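Local coordinates for protein Vlm2 (Streptomyces tsusimaensis, PDB 6ECB) that belongs to the nonribosomal peptide synthetase that makes the depsipeptide valinomycin, with this thioesterase domain probably oligomerising, cyclising and releasing the enzyme-bound chain, at residues M170-R175 / M276-H281; D268-H273 / V282-Q287. One frame throughout, in Å; residues are numbered along the deposited sequence.

Contact 1: residues M170-R175 / M276-H281; sequences MLDQDR and MLRAPH
Asp172 and Arg278 form a salt bridge at the surface of this alpha/beta-hydrolase thioesterase domain, where a Schellman motif that ends helix 167-170 faces the loop before helix 281-293. Asp172, with positive phi, is the C-prime residue of that motif, in which Asp172 N bonds to Gly169 O and Gln173 N to Gly168 O; it lies in the helical insertion after strand 134-137 that probably serves as the lid. Arg278 NE donates to Asp172 OD1 at 3.1 Å, bent to 143° at the hydrogen. The donor stands above the carboxylate, 67° out of its plane, and the two charged groups are nearly perpendicular. A bend in Arg278 at chi3 (-38°) brings NE to the acid, while CD lies alongside OD1. The other oxygen is also satisfied: one water donates to Asp172 OD2 at 2.8 Å and accepts from Ala279 N at 2.7 Å. A second water donates to Met170 O at 3.2 Å and, weakly, to Leu277 O. Asp172 is poorly ordered, so the grip is probably not rigid. Replacing Arg278 by alanine removes the NE donor and would probably leave Asp172 OD1 without its charged mate and open a gap beside Met170 CA, which Arg278 CD approaches. Asp172 may offset the like charges of Arg175 and Arg278: the guanidinium of Arg175, turned almost square to that of Arg278, brings its NH1 to 4.1 Å from Arg278 NH1.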
loop_
_atom_site.group_PDB
_atom_site.type_symbol
_atom_site.label_atom_id
_atom_site.label_comp_id
_atom_site.label_asym_id
_atom_site.label_seq_id
_atom_site.Cartn_x
_atom_site.Cartn_y
_atom_site.Cartn_z
ATOM N N MET A 170 1.379 -4.212 10.977
ATOM C CA MET A 170 0.906 -2.839 10.801
ATOM C C MET A 170 0.542 -2.211 12.144
ATOM O O MET A 170 0.587 -0.983 12.280
ATOM C CB MET A 170 -0.314 -2.788 9.856
ATOM C CG MET A 170 -0.061 -3.073 8.354
ATOM S SD MET A 170 -1.629 -3.180 7.418
ATOM C CE MET A 170 -1.109 -3.704 5.780
ATOM N N LEU A 171 0.185 -3.031 13.145
ATOM C CA LEU A 171 -0.258 -2.540 14.445
ATOM C C LEU A 171 0.805 -2.680 15.535
ATOM O O LEU A 171 0.470 -2.637 16.722
ATOM C CB LEU A 171 -1.539 -3.261 14.876
ATOM C CG LEU A 171 -2.781 -2.928 14.027
ATOM C CD1 LEU A 171 -3.995 -3.755 14.466
ATOM C CD2 LEU A 171 -3.110 -1.435 14.106
ATOM N N ASP A 172 2.075 -2.841 15.158
ATOM C CA ASP A 172 3.183 -2.904 16.123
ATOM C C ASP A 172 2.938 -3.970 17.194
ATOM O O ASP A 172 3.204 -3.776 18.382
ATOM C CB ASP A 172 3.426 -1.528 16.759
ATOM C CG ASP A 172 4.186 -0.579 15.833
ATOM O OD1 ASP A 172 5.402 -0.797 15.634
ATOM O OD2 ASP A 172 3.570 0.372 15.292
ATOM N N GLN A 173 2.455 -5.126 16.772
ATOM C CA GLN A 173 2.123 -6.190 17.701
ATOM C C GLN A 173 3.241 -7.225 17.794
ATOM O O GLN A 173 4.107 -7.336 16.923
ATOM C CB GLN A 173 0.812 -6.865 17.285
ATOM C CG GLN A 173 -0.382 -5.963 17.471
ATOM C CD GLN A 173 -0.828 -5.897 18.907
ATOM O OE1 GLN A 173 -0.566 -4.919 19.622
ATOM N NE2 GLN A 173 -1.507 -6.949 19.354
ATOM N N ASP A 174 3.211 -7.961 18.895
ATOM C CA ASP A 174 4.081 -9.104 19.132
ATOM C C ASP A 174 3.655 -10.233 18.201
ATOM O O ASP A 174 2.755 -11.014 18.524
ATOM C CB ASP A 174 4.000 -9.526 20.592
ATOM C CG ASP A 174 4.993 -10.608 20.943
ATOM O OD1 ASP A 174 5.395 -11.378 20.043
ATOM O OD2 ASP A 174 5.371 -10.687 22.130
ATOM N N ARG A 175 4.303 -10.319 17.042
ATOM C CA ARG A 175 3.853 -11.246 16.007
ATOM C C ARG A 175 3.992 -12.699 16.451
ATOM O O ARG A 175 3.101 -13.521 16.194
ATOM C CB ARG A 175 4.637 -10.981 14.729
ATOM C CG ARG A 175 4.309 -9.646 14.102
ATOM C CD ARG A 175 5.358 -9.248 13.082
ATOM N NE ARG A 175 6.641 -8.990 13.735
ATOM C CZ ARG A 175 7.680 -8.404 13.147
ATOM N NH1 ARG A 175 7.602 -8.011 11.881
ATOM N NH2 ARG A 175 8.800 -8.210 13.833
ATOM N N MET A 276 9.634 -1.049 7.508
ATOM C CA MET A 276 9.900 0.261 6.930
ATOM C C MET A 276 8.714 1.209 7.095
ATOM O O MET A 276 8.912 2.426 7.051
ATOM C CB MET A 276 10.235 0.148 5.437
ATOM C CG MET A 276 9.165 -0.605 4.677
ATOM S SD MET A 276 9.285 -0.366 2.902
ATOM C CE MET A 276 8.724 1.307 2.732
ATOM N N LEU A 277 7.495 0.691 7.259
ATOM C CA LEU A 277 6.322 1.561 7.361
ATOM C C LEU A 277 5.960 1.862 8.812
ATOM O O LEU A 277 4.919 2.481 9.048
ATOM C CB LEU A 277 5.111 0.949 6.656
ATOM C CG LEU A 277 5.247 0.939 5.130
ATOM C CD1 LEU A 277 4.013 0.242 4.541
ATOM C CD2 LEU A 277 5.390 2.360 4.601
ATOM N N ARG A 278 6.772 1.415 9.768
ATOM C CA ARG A 278 6.525 1.611 11.191
ATOM C C ARG A 278 7.693 2.337 11.824
ATOM O O ARG A 278 8.797 2.383 11.278
ATOM C CB ARG A 278 6.325 0.282 11.921
ATOM C CG ARG A 278 5.340 -0.594 11.182
ATOM C CD ARG A 278 4.810 -1.695 12.040
ATOM N NE ARG A 278 5.828 -2.261 12.919
ATOM C CZ ARG A 278 6.403 -3.450 12.756
ATOM N NH1 ARG A 278 6.074 -4.236 11.733
ATOM N NH2 ARG A 278 7.317 -3.855 13.629
ATOM N N ALA A 279 7.446 2.882 13.011
ATOM C CA ALA A 279 8.507 3.542 13.741
ATOM C C ALA A 279 9.560 2.509 14.137
ATOM O O ALA A 279 9.227 1.353 14.412
ATOM C CB ALA A 279 7.945 4.232 14.989
ATOM N N PRO A 280 10.841 2.893 14.182
ATOM C CA PRO A 280 11.422 4.218 13.939
ATOM C C PRO A 280 11.805 4.436 12.489
ATOM O O PRO A 280 12.175 5.542 12.118
ATOM C CB PRO A 280 12.668 4.205 14.811
ATOM C CG PRO A 280 13.098 2.767 14.711
ATOM C CD PRO A 280 11.848 1.968 14.724
ATOM N N HIS A 281 11.730 3.391 11.664
ATOM C CA HIS A 281 12.259 3.501 10.314
ATOM C C HIS A 281 11.396 4.387 9.432
ATOM O O HIS A 281 11.921 5.051 8.533
ATOM C CB HIS A 281 12.375 2.108 9.705
ATOM C CG HIS A 281 13.368 1.250 10.428
ATOM N ND1 HIS A 281 13.048 0.011 10.938
ATOM C CD2 HIS A 281 14.667 1.464 10.735
ATOM C CE1 HIS A 281 14.112 -0.502 11.526
ATOM N NE2 HIS A 281 15.109 0.358 11.417
HETATM O O HOH W 1 2.137 1.280 10.628
HETATM O O HOH W 2 5.143 2.525 14.419
#

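Contact 2: residues D268-H273 / V282-Q287; sequences DIPGDH and VSEVAQ
Apolar packing joins Ile269 and Pro270 to Glu284 and Val285, seating the loop after the edge strand 264-268 against helix 281-293 in the alpha/beta-hydrolase fold. Further along, this loop carries His273, which hydrogen-bonds to Asp138 and touches Ser111, consistent with the Ser-His-Asp triad of the family. No hydrogen bond spans the two segments. On the buried side, Ile269 CD1 meets Val285 CG2 at 4.0 Å, and CB of the isoleucine comes almost as near to the same methyl. Ile269 holds CG1 between its backbone N and carbonyl carbon (chi1 50°), and from there CD1 reaches the valine. On the more open side, the pyrrolidine ring of Pro270 lies against the extended chain of Glu284. Its CG is 3.6 Å from Glu284 CB and equally near the carboxylate carbon CD, so the chain runs across the CG-CD edge of the ring. The glutamate thus contributes mainly its carbon chain and the face of its carboxylate. Burial has a polar cost: Pro270 O has no hydrogen-bonding partner in the model, and its closest neighbour within 282-287 is the methyl CG2 of Val285, 4.3 Å away.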
loop_
_atom_site.group_PDB
_atom_site.type_symbol
_atom_site.label_atom_id
_atom_site.label_comp_id
_atom_site.label_asym_id
_atom_site.label_seq_id
_atom_site.Cartn_x
_atom_site.Cartn_y
_atom_site.Cartn_z
ATOM N N ASP A 268 17.806 3.964 -1.494
ATOM C CA ASP A 268 17.878 2.994 -0.410
ATOM C C ASP A 268 17.202 3.580 0.833
ATOM O O ASP A 268 17.391 4.764 1.149
ATOM C CB ASP A 268 19.335 2.644 -0.086
ATOM C CG ASP A 268 20.020 1.802 -1.168
ATOM O OD1 ASP A 268 19.392 1.356 -2.136
ATOM O OD2 ASP A 268 21.224 1.558 -1.021
ATOM N N ILE A 269 16.441 2.749 1.543
ATOM C CA ILE A 269 15.785 3.170 2.785
ATOM C C ILE A 269 16.093 2.162 3.884
ATOM O O ILE A 269 16.393 0.988 3.613
ATOM C CB ILE A 269 14.258 3.325 2.604
ATOM C CG1 ILE A 269 13.627 2.085 1.948
ATOM C CG2 ILE A 269 13.957 4.557 1.756
ATOM C CD1 ILE A 269 12.100 2.026 2.007
ATOM N N PRO A 270 15.987 2.580 5.147
ATOM C CA PRO A 270 16.238 1.662 6.261
ATOM C C PRO A 270 15.052 0.754 6.533
ATOM O O PRO A 270 13.946 0.934 6.025
ATOM C CB PRO A 270 16.475 2.608 7.449
ATOM C CG PRO A 270 15.598 3.764 7.147
ATOM C CD PRO A 270 15.672 3.941 5.626
ATOM N N GLY A 271 15.298 -0.206 7.415
ATOM C CA GLY A 271 14.280 -1.156 7.798
ATOM C C GLY A 271 14.292 -2.380 6.905
ATOM O O GLY A 271 15.203 -2.599 6.096
ATOM N N ASP A 272 13.252 -3.186 7.062
ATOM C CA ASP A 272 12.987 -4.233 6.082
ATOM C C ASP A 272 11.548 -4.111 5.596
ATOM O O ASP A 272 10.868 -3.131 5.910
ATOM C CB ASP A 272 13.289 -5.617 6.656
ATOM C CG ASP A 272 12.440 -5.955 7.851
ATOM O OD1 ASP A 272 11.214 -5.690 7.804
ATOM O OD2 ASP A 272 13.005 -6.507 8.823
ATOM N N HIS A 273 11.066 -5.090 4.826
ATOM C CA HIS A 273 9.861 -4.863 4.039
ATOM C C HIS A 273 8.671 -4.521 4.928
ATOM O O HIS A 273 7.821 -3.695 4.557
ATOM C CB HIS A 273 9.546 -6.099 3.187
ATOM C CG HIS A 273 8.413 -5.903 2.220
ATOM N ND1 HIS A 273 8.489 -5.033 1.155
ATOM C CD2 HIS A 273 7.186 -6.475 2.149
ATOM C CE1 HIS A 273 7.356 -5.067 0.475
ATOM N NE2 HIS A 273 6.551 -5.940 1.048
ATOM N N VAL A 282 10.087 4.423 9.678
ATOM C CA VAL A 282 9.196 5.163 8.779
ATOM C C VAL A 282 9.543 6.647 8.793
ATOM O O VAL A 282 9.321 7.349 7.795
ATOM C CB VAL A 282 7.715 4.906 9.128
ATOM C CG1 VAL A 282 7.320 5.537 10.461
ATOM C CG2 VAL A 282 6.791 5.379 7.976
ATOM N N SER A 283 10.088 7.162 9.902
ATOM C CA SER A 283 10.471 8.569 9.902
ATOM C C SER A 283 11.580 8.843 8.895
ATOM O O SER A 283 11.616 9.914 8.275
ATOM C CB SER A 283 10.908 9.031 11.302
ATOM O OG SER A 283 12.073 8.358 11.742
ATOM N N GLU A 284 12.521 7.903 8.740
ATOM C CA GLU A 284 13.592 8.096 7.771
ATOM C C GLU A 284 13.095 7.858 6.351
ATOM O O GLU A 284 13.530 8.545 5.414
ATOM C CB GLU A 284 14.765 7.167 8.085
ATOM C CG GLU A 284 16.040 7.566 7.358
ATOM C CD GLU A 284 17.272 6.867 7.911
ATOM O OE1 GLU A 284 17.236 6.420 9.082
ATOM O OE2 GLU A 284 18.274 6.766 7.170
ATOM N N VAL A 285 12.191 6.892 6.173
ATOM C CA VAL A 285 11.539 6.706 4.882
ATOM C C VAL A 285 10.843 7.991 4.461
ATOM O O VAL A 285 10.981 8.451 3.323
ATOM C CB VAL A 285 10.538 5.545 4.950
ATOM C CG1 VAL A 285 9.761 5.424 3.651
ATOM C CG2 VAL A 285 11.258 4.243 5.282
ATOM N N ALA A 286 10.094 8.598 5.387
ATOM C CA ALA A 286 9.398 9.850 5.102
ATOM C C ALA A 286 10.372 10.960 4.725
ATOM O O ALA A 286 10.120 11.721 3.784
ATOM C CB ALA A 286 8.559 10.279 6.327
ATOM N N GLN A 287 11.483 11.087 5.463
ATOM C CA GLN A 287 12.479 12.110 5.162
ATOM C C GLN A 287 13.012 11.948 3.747
ATOM O O GLN A 287 13.235 12.938 3.039
ATOM C CB GLN A 287 13.613 12.034 6.189
ATOM C CG GLN A 287 14.778 12.950 5.944
ATOM C CD GLN A 287 15.741 12.973 7.136
ATOM O OE1 GLN A 287 15.322 13.164 8.289
ATOM N NE2 GLN A 287 17.030 12.762 6.864
#

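How the contacts relate
Followed from the N terminus, the segments run 170-175, 268-273, 276-281 and 282-287, so the two contacts cross. Contact 1 opens first and closes a long loop of 100 residues, through the rest of the helical insertion, strand 237-241 and the edge strand 264-268. Contact 2 opens near the end of that loop and closes only eight residues after its own first segment, across the turn into helix 281-293. The helical insertion, the last strand and the C-terminal helix are thereby tied together around residues 276-281. Met276 joins the two contacts directly: its CE lies 3.5 Å from Ile269 CD1, and its carbonyl O rests against Val282 CB and Val285 CG2.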